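Local coordinates for protein phosphatidylserine synthase (PDB 3HSI) that is a member of the phospholipase D superfamily, whose proteins typically carry two similar alpha/beta domains packed side by side, at residues L24-I29 / L405-K410; I43-N48 / T151-G156; D71-V76 / L83-L88; N257-V262 / T378-N383; D265-V270 / L274-P279. All coordinates share one frame; numbering follows the deposited sequence.

The chain folds into two mixed sheets flanked by helices. Interactions 2 and 3 pack helices 35-48 and 64-79 on one sheet. Their centres are about 12 Å apart, and the Arg47-Glu72 salt bridge joins them. Interactions 4 and 5 share helix 258-268 beside the other sheet, with centres about 11 Å apart. Interaction 5 is nested within the loop closed by interaction 4, as interaction 3 is within interaction 2. Interaction 1 encloses all four along the chain. It brings an early loop next to helix 405-415. Interactions 2 and 4 have centres about 23 Å apart but still touch at Tyr154, so the two halves meet there.

Interaction 1: L24-I29 / L405-K410; sequences LQAEQI and LAQVEK
The Gln407 side chain reaches across to the end of the 3-10 turn at Ala26-Gln28, where its amide lies beside Ala26 and the carbonyl of Ile29. The loop crosses between the two sheets of this phospholipase D-like fold. It leaves strand 22-23, which pairs with strand 245-252, and enters strand 29-31, which pairs with strand 171-179. Gln407 sits in the first turn of helix 405-415. Its CG lies beside the backbone N (chi1 -68°) and the chain is extended beyond it, which carries the amide off the helix. NE2 gives a weak, bent bond to Ile29 O at 3.1 Å, with an N-H...O angle of 124°. The Ala26 methyl also faces the glutamine, and its CB lies 4.3 Å from Gln407 OE1. Leu244 packs on both Ala26 and Ile29, and Leu404 also touches Ile29. Inside the loop, Gln25 N donates to Gln28 OE1 at 2.7 Å, tilted 25° from the carbonyl plane.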
# COMPACT_ATOMS: atom_id res chain seq x y z
N LEU C 24 -38.25 -3.66 4.08
CA LEU C 24 -38.22 -4.21 2.74
C LEU C 24 -39.23 -5.35 2.64
O LEU C 24 -39.10 -6.32 3.38
CB LEU C 24 -36.83 -4.79 2.53
CG LEU C 24 -35.93 -4.59 1.33
CD1 LEU C 24 -34.73 -5.46 1.62
CD2 LEU C 24 -36.61 -5.05 0.08
N GLN C 25 -40.22 -5.28 1.76
CA GLN C 25 -41.10 -6.45 1.61
C GLN C 25 -40.38 -7.58 0.88
O GLN C 25 -39.47 -7.33 0.07
CB GLN C 25 -42.42 -6.07 0.98
CG GLN C 25 -43.00 -4.86 1.68
CD GLN C 25 -44.46 -4.96 1.85
OE1 GLN C 25 -45.19 -5.17 0.87
NE2 GLN C 25 -44.93 -4.83 3.10
N ALA C 26 -40.73 -8.81 1.22
CA ALA C 26 -40.07 -9.99 0.64
C ALA C 26 -40.29 -10.07 -0.87
O ALA C 26 -39.41 -10.51 -1.63
CB ALA C 26 -40.58 -11.28 1.34
N GLU C 27 -41.48 -9.64 -1.28
CA GLU C 27 -41.85 -9.57 -2.67
C GLU C 27 -41.01 -8.54 -3.43
O GLU C 27 -40.95 -8.59 -4.65
CB GLU C 27 -43.31 -9.14 -2.76
CG GLU C 27 -43.44 -7.66 -2.50
CD GLU C 27 -44.86 -7.16 -2.54
OE1 GLU C 27 -45.75 -7.88 -3.05
OE2 GLU C 27 -45.06 -6.01 -2.06
N GLN C 28 -40.39 -7.60 -2.73
CA GLN C 28 -39.62 -6.57 -3.41
C GLN C 28 -38.23 -7.06 -3.77
O GLN C 28 -37.51 -6.34 -4.44
CB GLN C 28 -39.49 -5.29 -2.57
CG GLN C 28 -40.79 -4.53 -2.32
CD GLN C 28 -40.58 -3.35 -1.35
OE1 GLN C 28 -40.08 -3.51 -0.21
NE2 GLN C 28 -40.95 -2.16 -1.81
N ILE C 29 -37.85 -8.25 -3.31
CA ILE C 29 -36.51 -8.80 -3.60
C ILE C 29 -36.60 -10.10 -4.40
O ILE C 29 -37.40 -10.96 -4.06
CB ILE C 29 -35.68 -9.14 -2.31
CG1 ILE C 29 -35.86 -8.06 -1.27
CG2 ILE C 29 -34.18 -9.25 -2.62
CD1 ILE C 29 -36.28 -8.60 0.07
N LEU C 405 -36.03 -16.74 4.29
CA LEU C 405 -35.29 -18.00 4.44
C LEU C 405 -35.43 -18.90 3.21
O LEU C 405 -34.46 -19.53 2.80
CB LEU C 405 -35.72 -18.76 5.69
CG LEU C 405 -34.90 -20.01 6.05
CD1 LEU C 405 -33.42 -19.71 6.17
CD2 LEU C 405 -35.40 -20.65 7.35
N ALA C 406 -36.64 -18.96 2.63
CA ALA C 406 -36.86 -19.87 1.50
C ALA C 406 -36.10 -19.41 0.26
O ALA C 406 -35.48 -20.21 -0.42
CB ALA C 406 -38.39 -20.02 1.18
N GLN C 407 -36.19 -18.13 -0.07
CA GLN C 407 -35.40 -17.59 -1.16
C GLN C 407 -33.89 -17.70 -0.92
O GLN C 407 -33.16 -18.02 -1.83
CB GLN C 407 -35.79 -16.15 -1.43
CG GLN C 407 -37.19 -15.99 -2.00
CD GLN C 407 -37.73 -14.62 -1.76
OE1 GLN C 407 -38.49 -14.41 -0.82
NE2 GLN C 407 -37.34 -13.65 -2.59
N VAL C 408 -33.40 -17.42 0.29
CA VAL C 408 -31.92 -17.56 0.55
C VAL C 408 -31.47 -19.01 0.28
O VAL C 408 -30.44 -19.24 -0.36
CB VAL C 408 -31.52 -17.16 2.01
CG1 VAL C 408 -30.10 -17.63 2.38
CG2 VAL C 408 -31.61 -15.65 2.20
N GLU C 409 -32.26 -19.98 0.71
CA GLU C 409 -31.86 -21.38 0.57
C GLU C 409 -31.89 -21.84 -0.88
O GLU C 409 -31.07 -22.62 -1.30
CB GLU C 409 -32.72 -22.30 1.44
CG GLU C 409 -32.02 -23.63 1.67
CD GLU C 409 -32.97 -24.74 2.03
OE1 GLU C 409 -34.05 -24.86 1.40
OE2 GLU C 409 -32.62 -25.50 2.96
N LYS C 410 -32.88 -21.36 -1.62
CA LYS C 410 -32.96 -21.64 -3.04
C LYS C 410 -31.72 -21.13 -3.79
O LYS C 410 -31.13 -21.87 -4.60
CB LYS C 410 -34.22 -21.01 -3.61
CG LYS C 410 -34.28 -21.02 -5.12
CD LYS C 410 -35.59 -20.39 -5.58
CE LYS C 410 -36.16 -21.11 -6.77
NZ LYS C 410 -35.34 -20.81 -7.97

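Interaction 2: I43-N48 / T151-G156; sequences IELIRN and TVLYSG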
# COMPACT_ATOMS: atom_id res chain seq x y z
N ILE C 43 -31.18 -5.93 -19.65
CA ILE C 43 -31.87 -5.51 -20.85
C ILE C 43 -33.32 -5.02 -20.61
O ILE C 43 -33.69 -3.94 -21.06
CB ILE C 43 -31.83 -6.59 -21.93
CG1 ILE C 43 -30.37 -6.81 -22.34
CG2 ILE C 43 -32.71 -6.18 -23.13
CD1 ILE C 43 -30.16 -7.93 -23.38
N GLU C 44 -34.09 -5.80 -19.87
CA GLU C 44 -35.49 -5.48 -19.57
C GLU C 44 -35.61 -4.17 -18.75
O GLU C 44 -36.53 -3.32 -18.97
CB GLU C 44 -36.06 -6.64 -18.77
CG GLU C 44 -37.55 -6.68 -18.72
CD GLU C 44 -38.07 -7.96 -18.08
OE1 GLU C 44 -37.27 -8.89 -17.83
OE2 GLU C 44 -39.30 -8.03 -17.83
N LEU C 45 -34.70 -4.01 -17.81
CA LEU C 45 -34.67 -2.83 -16.96
C LEU C 45 -34.27 -1.56 -17.73
O LEU C 45 -34.87 -0.48 -17.51
CB LEU C 45 -33.75 -3.05 -15.75
CG LEU C 45 -34.38 -3.96 -14.69
CD1 LEU C 45 -33.39 -4.18 -13.57
CD2 LEU C 45 -35.75 -3.41 -14.18
N ILE C 46 -33.32 -1.69 -18.66
CA ILE C 46 -32.89 -0.56 -19.50
C ILE C 46 -34.06 -0.13 -20.39
O ILE C 46 -34.37 1.07 -20.45
CB ILE C 46 -31.64 -0.88 -20.34
CG1 ILE C 46 -30.38 -0.97 -19.45
CG2 ILE C 46 -31.42 0.18 -21.44
CD1 ILE C 46 -29.19 -1.63 -20.15
N ARG C 47 -34.72 -1.09 -21.04
CA ARG C 47 -35.83 -0.80 -21.97
C ARG C 47 -37.00 -0.13 -21.31
O ARG C 47 -37.74 0.59 -21.96
CB ARG C 47 -36.34 -2.06 -22.66
CG ARG C 47 -35.35 -2.63 -23.65
CD ARG C 47 -35.74 -3.99 -24.20
NE ARG C 47 -34.82 -4.35 -25.26
CZ ARG C 47 -34.81 -5.51 -25.92
NH1 ARG C 47 -35.67 -6.47 -25.62
NH2 ARG C 47 -33.92 -5.71 -26.88
N ASN C 48 -37.19 -0.37 -20.02
CA ASN C 48 -38.34 0.20 -19.35
C ASN C 48 -38.08 1.47 -18.58
O ASN C 48 -39.03 2.11 -18.13
CB ASN C 48 -39.02 -0.86 -18.49
CG ASN C 48 -39.66 -1.90 -19.35
OD1 ASN C 48 -40.67 -1.63 -20.02
ND2 ASN C 48 -39.05 -3.08 -19.41
N THR C 151 -35.52 0.78 -9.24
CA THR C 151 -35.09 -0.60 -9.08
C THR C 151 -33.56 -0.74 -8.94
O THR C 151 -32.80 -0.20 -9.77
CB THR C 151 -35.66 -1.47 -10.24
OG1 THR C 151 -37.08 -1.31 -10.23
CG2 THR C 151 -35.37 -2.95 -10.06
N VAL C 152 -33.11 -1.42 -7.88
CA VAL C 152 -31.70 -1.74 -7.73
C VAL C 152 -31.39 -3.16 -8.24
O VAL C 152 -32.04 -4.13 -7.83
CB VAL C 152 -31.21 -1.57 -6.29
CG1 VAL C 152 -29.76 -2.01 -6.17
CG2 VAL C 152 -31.32 -0.12 -5.85
N LEU C 153 -30.41 -3.27 -9.15
CA LEU C 153 -29.87 -4.57 -9.53
C LEU C 153 -28.45 -4.62 -8.97
O LEU C 153 -27.58 -3.89 -9.43
CB LEU C 153 -29.91 -4.75 -11.05
CG LEU C 153 -29.59 -6.14 -11.63
CD1 LEU C 153 -30.51 -7.24 -11.06
CD2 LEU C 153 -29.68 -6.15 -13.17
N TYR C 154 -28.24 -5.46 -7.97
CA TYR C 154 -26.96 -5.50 -7.28
C TYR C 154 -26.21 -6.78 -7.62
O TYR C 154 -26.78 -7.88 -7.55
CB TYR C 154 -27.16 -5.37 -5.77
CG TYR C 154 -25.88 -5.08 -5.01
CD1 TYR C 154 -25.50 -3.77 -4.70
CD2 TYR C 154 -25.02 -6.13 -4.61
CE1 TYR C 154 -24.30 -3.51 -4.02
CE2 TYR C 154 -23.84 -5.88 -3.95
CZ TYR C 154 -23.48 -4.57 -3.65
OH TYR C 154 -22.30 -4.33 -2.99
N SER C 155 -24.93 -6.65 -7.96
CA SER C 155 -24.12 -7.80 -8.32
C SER C 155 -22.64 -7.45 -8.33
O SER C 155 -22.25 -6.30 -8.60
CB SER C 155 -24.47 -8.30 -9.72
OG SER C 155 -23.68 -9.43 -10.01
N GLY C 156 -21.81 -8.45 -8.08
CA GLY C 156 -20.35 -8.25 -8.18
C GLY C 156 -19.86 -8.20 -9.64
O GLY C 156 -18.70 -7.90 -9.89
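Leu45 and Thr151 cross at about a right angle, methyl against methyl. Leu45 CD2 lies 4.2 Å from Thr151 CG2. The threonine presents this methyl because CG2 is anti to its backbone N, while OG1 sits beside that N (chi1 -56°). The other branch of Leu45 turns to Leu153, two residues along the strand: its CD1 is 4.2 Å from Leu153 CD2. Leu45 thus spreads its two methyls over two strand residues, and both Thr151 and Leu153 point their CB atoms at the helix. No hydrogen bond links the segments, and the contact is apolar and modest in area. It is helix-on-sheet packing: helix 35-48 lies over strand 151-155, which pairs antiparallel with strands 146-148 and 171-179. The strand falls within the phospholipase D active-site motif region of the sequence. Phe148 of strand 146-148 also packs on Leu45, and Phe38 and Ile42 of helix 35-48 touch Leu153. Tyr154 reaches elsewhere, where its OH is hydrogen-bonded to Asn393 OD1. Asn48 folds its amide back along the backbone. Its ND2 donates to Glu44 O at 2.6 Å, with the acceptor 23° out of the amide plane.

Interaction 3: D71-V76 / L83-L88; sequences DEIYRV and LDVKVL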
# COMPACT_ATOMS: atom_id res chain seq x y z
N ASP C 71 -25.78 -0.50 -26.70
CA ASP C 71 -26.82 -0.32 -27.71
C ASP C 71 -28.22 -0.13 -27.13
O ASP C 71 -28.98 0.70 -27.64
CB ASP C 71 -26.87 -1.49 -28.67
CG ASP C 71 -25.74 -1.46 -29.66
OD1 ASP C 71 -25.16 -0.37 -29.87
OD2 ASP C 71 -25.42 -2.52 -30.22
N GLU C 72 -28.56 -0.93 -26.11
CA GLU C 72 -29.82 -0.77 -25.40
C GLU C 72 -29.95 0.61 -24.75
O GLU C 72 -31.02 1.23 -24.82
CB GLU C 72 -30.06 -1.87 -24.35
CG GLU C 72 -30.23 -3.28 -24.92
CD GLU C 72 -31.47 -3.47 -25.76
OE1 GLU C 72 -32.45 -2.69 -25.66
OE2 GLU C 72 -31.47 -4.43 -26.55
N ILE C 73 -28.85 1.09 -24.15
CA ILE C 73 -28.81 2.41 -23.50
C ILE C 73 -29.11 3.51 -24.51
O ILE C 73 -29.95 4.37 -24.26
CB ILE C 73 -27.41 2.72 -22.89
CG1 ILE C 73 -27.06 1.72 -21.79
CG2 ILE C 73 -27.35 4.19 -22.34
CD1 ILE C 73 -27.77 1.94 -20.49
N TYR C 74 -28.39 3.49 -25.64
CA TYR C 74 -28.49 4.55 -26.64
C TYR C 74 -29.89 4.55 -27.23
O TYR C 74 -30.44 5.59 -27.52
CB TYR C 74 -27.43 4.37 -27.73
CG TYR C 74 -26.12 5.04 -27.40
CD1 TYR C 74 -25.91 6.39 -27.73
CD2 TYR C 74 -25.09 4.34 -26.80
CE1 TYR C 74 -24.71 7.03 -27.43
CE2 TYR C 74 -23.89 4.98 -26.48
CZ TYR C 74 -23.71 6.32 -26.81
OH TYR C 74 -22.54 6.95 -26.51
N ARG C 75 -30.47 3.36 -27.37
CA ARG C 75 -31.81 3.26 -27.89
C ARG C 75 -32.82 3.96 -26.95
O ARG C 75 -33.64 4.75 -27.43
CB ARG C 75 -32.17 1.80 -28.17
CG ARG C 75 -33.60 1.55 -28.62
CD ARG C 75 -33.82 0.04 -28.71
NE ARG C 75 -35.22 -0.41 -28.73
CZ ARG C 75 -36.05 -0.42 -27.67
NH1 ARG C 75 -35.66 0.07 -26.48
NH2 ARG C 75 -37.29 -0.88 -27.82
N VAL C 76 -32.74 3.70 -25.64
CA VAL C 76 -33.71 4.32 -24.72
C VAL C 76 -33.46 5.80 -24.59
O VAL C 76 -34.42 6.59 -24.47
CB VAL C 76 -33.81 3.66 -23.31
CG1 VAL C 76 -34.49 2.34 -23.44
CG2 VAL C 76 -32.45 3.54 -22.62
N LEU C 83 -33.54 11.39 -20.13
CA LEU C 83 -33.09 10.30 -19.28
C LEU C 83 -31.73 10.66 -18.66
O LEU C 83 -30.77 10.99 -19.35
CB LEU C 83 -33.01 9.01 -20.09
CG LEU C 83 -32.87 7.67 -19.32
CD1 LEU C 83 -34.15 7.25 -18.61
CD2 LEU C 83 -32.47 6.61 -20.32
N ASP C 84 -31.66 10.60 -17.35
CA ASP C 84 -30.42 10.87 -16.64
C ASP C 84 -29.61 9.56 -16.61
O ASP C 84 -29.93 8.67 -15.83
CB ASP C 84 -30.77 11.36 -15.22
CG ASP C 84 -29.55 11.65 -14.36
OD1 ASP C 84 -28.42 11.79 -14.90
OD2 ASP C 84 -29.74 11.73 -13.13
N VAL C 85 -28.62 9.41 -17.50
CA VAL C 85 -27.77 8.20 -17.55
C VAL C 85 -26.34 8.50 -17.08
O VAL C 85 -25.68 9.36 -17.67
CB VAL C 85 -27.68 7.55 -18.98
CG1 VAL C 85 -26.89 6.22 -18.93
CG2 VAL C 85 -29.02 7.29 -19.54
N LYS C 86 -25.86 7.79 -16.06
CA LYS C 86 -24.48 7.95 -15.58
C LYS C 86 -23.89 6.59 -15.36
O LYS C 86 -24.49 5.76 -14.70
CB LYS C 86 -24.42 8.78 -14.28
CG LYS C 86 -25.08 10.15 -14.44
CD LYS C 86 -24.22 11.29 -13.95
CE LYS C 86 -24.83 12.63 -14.34
NZ LYS C 86 -26.12 12.86 -13.63
N VAL C 87 -22.74 6.34 -15.98
CA VAL C 87 -22.05 5.06 -15.82
C VAL C 87 -20.68 5.38 -15.24
O VAL C 87 -19.87 6.09 -15.86
CB VAL C 87 -21.92 4.28 -17.19
CG1 VAL C 87 -21.17 2.96 -17.01
CG2 VAL C 87 -23.35 4.02 -17.79
N LEU C 88 -20.43 4.89 -14.03
CA LEU C 88 -19.12 5.10 -13.38
C LEU C 88 -18.31 3.80 -13.40
O LEU C 88 -18.78 2.77 -12.94
CB LEU C 88 -19.28 5.63 -11.94
CG LEU C 88 -19.69 7.08 -11.70
CD1 LEU C 88 -21.09 7.39 -12.30
CD2 LEU C 88 -19.66 7.47 -10.20
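Ile73 and Leu83 bury the most surface here, and each meets a valine of the other segment. Ile73 uses its branch methyl: CG2 lies 4.0 Å from Val85 CG1. Both of these methyls are anti to their own backbone N, and the two side chains pass at a slant. Leu83 works through its tip. Its CG is also anti to the backbone N (chi1 -167°), which extends the chain toward the helix. CD2 then comes to 3.8 Å from Val76 CG2. That valine methyl sits between the backbone N and the carbonyl carbon. The pairs follow the chain in opposite order, since Ile73 comes before Val76 but meets the later strand residue. The helix therefore runs back along the strand that follows it. These are two elements of a beta-alpha-beta unit: strand 52-56, helix 64-79 and strand 84-90, with the two strands parallel neighbours in the sheet. All four touching residues are buried, and no hydrogen bond crosses between the segments. Ile46 of helix 35-48 packs on Ile73 and Val76, while Ile53 touches Leu83. Asp84 and Lys86, which take no part in the helix contact, pair with each other. Lys86 NZ forms a salt bridge with Asp84 OD1 at 2.8 Å, and OD1 receives it on its syn lone pair. Asp84 OD2 is hydrogen-bonded to Tyr54 OH.

Interaction 4: N257-V262 / T378-N383; sequences NELNQV and TGNNLN
Two buried asparagine amides, Asn260 and Asn380, meet steeply, their planes 74° apart. Asn260 OD1 lies 3.3 Å from Asn380 ND2. The CG of Asn380 lies opposite its backbone N (chi1 -172°), which turns the amide toward the helix. Leu259 comes in beside them: its CD2 is 4.0 Å from Asn380 ND2 and 4.0 Å from Thr378 OG1. The oxygen of the Asn380 amide is held within its own loop: OD1 accepts from Leu382 N at 2.6 Å, in the carbonyl plane, which makes an Asx turn. Just before it, Thr378 OG1 accepts from Asn380 N in an ST turn, and it is also hydrogen-bonded to Asn393 O. This tightly turned loop links strands 374-378 and 391-398 in the PLD-like domain, and it faces the first turn of helix 258-268. Asn257 is the N-cap of that helix. Its OD1 accepts from Asn260 N at 2.9 Å, with the donor 47° out of the carbonyl plane. Asn260 ND2 makes a weak bond to Ala386 O.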
# COMPACT_ATOMS: atom_id res chain seq x y z
N ASN C 257 -13.58 2.30 8.41
CA ASN C 257 -14.25 1.61 7.31
C ASN C 257 -15.48 0.88 7.82
O ASN C 257 -15.37 -0.21 8.40
CB ASN C 257 -13.26 0.63 6.64
CG ASN C 257 -13.78 0.04 5.36
OD1 ASN C 257 -14.95 -0.41 5.28
ND2 ASN C 257 -12.89 -0.03 4.34
N GLU C 258 -16.65 1.47 7.58
CA GLU C 258 -17.88 0.89 8.10
C GLU C 258 -18.19 -0.52 7.57
O GLU C 258 -18.53 -1.42 8.35
CB GLU C 258 -19.10 1.80 7.87
CG GLU C 258 -20.33 1.19 8.56
CD GLU C 258 -21.49 2.15 8.73
OE1 GLU C 258 -21.95 2.72 7.70
OE2 GLU C 258 -21.96 2.30 9.89
N LEU C 259 -18.06 -0.71 6.26
CA LEU C 259 -18.29 -2.01 5.66
C LEU C 259 -17.44 -3.09 6.30
O LEU C 259 -17.95 -4.11 6.72
CB LEU C 259 -18.06 -1.96 4.15
CG LEU C 259 -18.32 -3.29 3.42
CD1 LEU C 259 -19.76 -3.83 3.59
CD2 LEU C 259 -17.95 -3.16 1.93
N ASN C 260 -16.13 -2.85 6.38
CA ASN C 260 -15.27 -3.81 7.03
C ASN C 260 -15.53 -4.04 8.51
O ASN C 260 -15.46 -5.16 8.97
CB ASN C 260 -13.81 -3.51 6.73
CG ASN C 260 -13.54 -3.62 5.24
OD1 ASN C 260 -14.32 -4.23 4.52
ND2 ASN C 260 -12.48 -3.03 4.79
N GLN C 261 -15.85 -2.97 9.23
CA GLN C 261 -16.27 -3.11 10.63
C GLN C 261 -17.52 -3.99 10.73
O GLN C 261 -17.57 -4.86 11.59
CB GLN C 261 -16.53 -1.72 11.27
CG GLN C 261 -15.30 -1.11 11.92
CD GLN C 261 -15.36 0.44 12.00
OE1 GLN C 261 -16.44 1.05 11.96
NE2 GLN C 261 -14.18 1.07 12.08
N VAL C 262 -18.50 -3.78 9.85
CA VAL C 262 -19.68 -4.64 9.82
C VAL C 262 -19.38 -6.11 9.51
O VAL C 262 -19.83 -7.01 10.20
CB VAL C 262 -20.79 -4.07 8.88
CG1 VAL C 262 -21.85 -5.13 8.58
CG2 VAL C 262 -21.44 -2.83 9.52
N THR C 378 -22.46 -8.09 -1.30
CA THR C 378 -21.33 -7.23 -1.37
C THR C 378 -20.50 -7.54 -2.58
O THR C 378 -20.51 -8.67 -3.08
CB THR C 378 -20.51 -7.32 -0.06
OG1 THR C 378 -19.56 -6.26 -0.04
CG2 THR C 378 -19.80 -8.68 0.12
N GLY C 379 -19.81 -6.53 -3.08
CA GLY C 379 -18.80 -6.75 -4.08
C GLY C 379 -17.45 -7.03 -3.43
O GLY C 379 -16.47 -7.24 -4.13
N ASN C 380 -17.42 -7.09 -2.10
CA ASN C 380 -16.16 -7.27 -1.35
C ASN C 380 -15.61 -8.72 -1.50
O ASN C 380 -16.28 -9.69 -1.18
CB ASN C 380 -16.38 -6.86 0.12
CG ASN C 380 -15.10 -6.82 0.94
OD1 ASN C 380 -14.27 -7.72 0.89
ND2 ASN C 380 -14.96 -5.77 1.73
N ASN C 381 -14.39 -8.84 -2.03
CA ASN C 381 -13.74 -10.13 -2.26
C ASN C 381 -13.22 -10.74 -0.97
O ASN C 381 -12.64 -11.84 -0.99
CB ASN C 381 -12.56 -10.00 -3.24
CG ASN C 381 -13.00 -9.74 -4.66
OD1 ASN C 381 -13.98 -10.30 -5.13
ND2 ASN C 381 -12.26 -8.90 -5.36
N LEU C 382 -13.40 -10.08 0.16
CA LEU C 382 -12.92 -10.66 1.42
C LEU C 382 -11.42 -10.99 1.35
O LEU C 382 -10.98 -12.09 1.74
CB LEU C 382 -13.74 -11.90 1.79
CG LEU C 382 -15.22 -11.56 2.03
CD1 LEU C 382 -16.10 -12.83 2.13
CD2 LEU C 382 -15.33 -10.71 3.30
N ASN C 383 -10.65 -10.03 0.85
CA ASN C 383 -9.19 -10.16 0.76
C ASN C 383 -8.47 -8.93 1.33
O ASN C 383 -9.11 -7.91 1.53
CB ASN C 383 -8.78 -10.46 -0.69
CG ASN C 383 -9.14 -9.34 -1.67
OD1 ASN C 383 -9.74 -8.31 -1.33
ND2 ASN C 383 -8.77 -9.55 -2.91

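Interaction 5: D265-V270 / L274-P279; sequences DLFLQV and LVICTP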
# COMPACT_ATOMS: atom_id res chain seq x y z
N ASP C 265 -17.72 -7.64 12.51
CA ASP C 265 -18.72 -7.84 13.55
C ASP C 265 -19.74 -8.95 13.23
O ASP C 265 -20.23 -9.62 14.14
CB ASP C 265 -19.43 -6.51 13.89
CG ASP C 265 -18.49 -5.50 14.59
OD1 ASP C 265 -17.40 -5.92 15.09
OD2 ASP C 265 -18.82 -4.29 14.64
N LEU C 266 -20.06 -9.12 11.96
CA LEU C 266 -20.91 -10.22 11.52
C LEU C 266 -20.25 -11.56 11.90
O LEU C 266 -20.88 -12.42 12.48
CB LEU C 266 -21.24 -10.11 10.03
CG LEU C 266 -22.29 -9.08 9.54
CD1 LEU C 266 -22.32 -9.00 8.00
CD2 LEU C 266 -23.69 -9.45 10.03
N PHE C 267 -18.96 -11.70 11.63
CA PHE C 267 -18.19 -12.92 11.93
C PHE C 267 -18.11 -13.17 13.43
O PHE C 267 -18.14 -14.31 13.88
CB PHE C 267 -16.76 -12.81 11.42
CG PHE C 267 -16.57 -13.18 9.96
CD1 PHE C 267 -15.53 -14.03 9.59
CD2 PHE C 267 -17.38 -12.65 8.98
CE1 PHE C 267 -15.33 -14.35 8.25
CE2 PHE C 267 -17.18 -12.97 7.63
CZ PHE C 267 -16.16 -13.81 7.27
N LEU C 268 -17.98 -12.10 14.22
CA LEU C 268 -17.94 -12.28 15.67
C LEU C 268 -19.27 -12.64 16.25
O LEU C 268 -19.31 -13.18 17.34
CB LEU C 268 -17.47 -11.01 16.36
CG LEU C 268 -16.00 -10.69 16.23
CD1 LEU C 268 -15.81 -9.25 16.59
CD2 LEU C 268 -15.21 -11.61 17.13
N GLN C 269 -20.36 -12.30 15.57
CA GLN C 269 -21.70 -12.48 16.11
C GLN C 269 -22.43 -13.70 15.58
O GLN C 269 -23.64 -13.80 15.75
CB GLN C 269 -22.56 -11.23 15.84
CG GLN C 269 -22.31 -10.12 16.87
CD GLN C 269 -22.82 -10.53 18.24
OE1 GLN C 269 -24.01 -10.80 18.41
NE2 GLN C 269 -21.92 -10.59 19.23
N VAL C 270 -21.73 -14.61 14.93
CA VAL C 270 -22.29 -15.89 14.54
C VAL C 270 -22.71 -16.71 15.78
O VAL C 270 -21.90 -16.93 16.69
CB VAL C 270 -21.28 -16.69 13.70
CG1 VAL C 270 -21.80 -18.12 13.38
CG2 VAL C 270 -20.98 -15.93 12.43
N LEU C 274 -21.93 -19.91 9.87
CA LEU C 274 -21.45 -18.86 8.99
C LEU C 274 -21.26 -19.49 7.64
O LEU C 274 -20.62 -20.52 7.54
CB LEU C 274 -20.09 -18.36 9.48
CG LEU C 274 -19.35 -17.35 8.60
CD1 LEU C 274 -20.21 -16.10 8.43
CD2 LEU C 274 -17.95 -16.99 9.26
N VAL C 275 -21.80 -18.86 6.62
CA VAL C 275 -21.51 -19.28 5.25
C VAL C 275 -20.78 -18.15 4.56
O VAL C 275 -21.15 -17.01 4.69
CB VAL C 275 -22.82 -19.62 4.46
CG1 VAL C 275 -22.49 -20.11 3.04
CG2 VAL C 275 -23.64 -20.70 5.22
N ILE C 276 -19.76 -18.48 3.78
CA ILE C 276 -18.98 -17.47 3.09
C ILE C 276 -18.77 -17.93 1.66
O ILE C 276 -18.48 -19.11 1.41
CB ILE C 276 -17.58 -17.35 3.73
CG1 ILE C 276 -17.66 -16.93 5.19
CG2 ILE C 276 -16.68 -16.40 2.92
CD1 ILE C 276 -16.30 -17.15 5.96
N CYS C 277 -18.96 -17.01 0.72
CA CYS C 277 -18.53 -17.20 -0.67
C CYS C 277 -17.42 -16.22 -0.93
O CYS C 277 -17.53 -15.05 -0.57
CB CYS C 277 -19.67 -16.92 -1.63
SG CYS C 277 -20.73 -18.35 -1.88
N THR C 278 -16.34 -16.69 -1.54
CA THR C 278 -15.27 -15.81 -1.95
C THR C 278 -14.71 -16.43 -3.23
O THR C 278 -14.66 -17.69 -3.35
CB THR C 278 -14.17 -15.67 -0.81
OG1 THR C 278 -13.14 -14.78 -1.23
CG2 THR C 278 -13.52 -16.97 -0.49
N PRO C 279 -14.28 -15.59 -4.20
CA PRO C 279 -13.67 -16.12 -5.43
C PRO C 279 -12.38 -16.90 -5.18
O PRO C 279 -12.25 -18.05 -5.63
CB PRO C 279 -13.37 -14.87 -6.25
CG PRO C 279 -14.18 -13.78 -5.58
CD PRO C 279 -14.27 -14.12 -4.17
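This is a buried apolar contact between the end of helix 258-268 and the strand that follows it, 273-277. Phe267 is central. Leu274 CD2 sits over one face of its ring, in a CH-pi contact 3.9 Å from the centroid and 14° off the ring normal. The methyl is displaced toward the rim and lies 3.8 Å from Phe267 CD1. At the far end of the ring, Ile276 CD1 approaches obliquely, 3.6 Å from Phe267 CZ. Both strand residues cross the phenylalanine at about a right angle. Leu274 gives the largest share: with CG anti to the backbone N (chi1 174°), it stands up from the strand toward the helix. Its other flank meets Val270, whose CG2 is 3.9 Å from Leu274 CB. Val270 lies in the short turn after the helix, so the chain packs on itself as it reverses into the strand. Ile291 of helix 285-296 touches Phe267, Leu274 and Ile276 and adds to the same apolar cluster. Helix 258-268 connects strands 245-252 and 273-277, which run parallel in one sheet without being neighbours, and this packing is that of a beta-alpha-beta crossover in an alpha/beta domain.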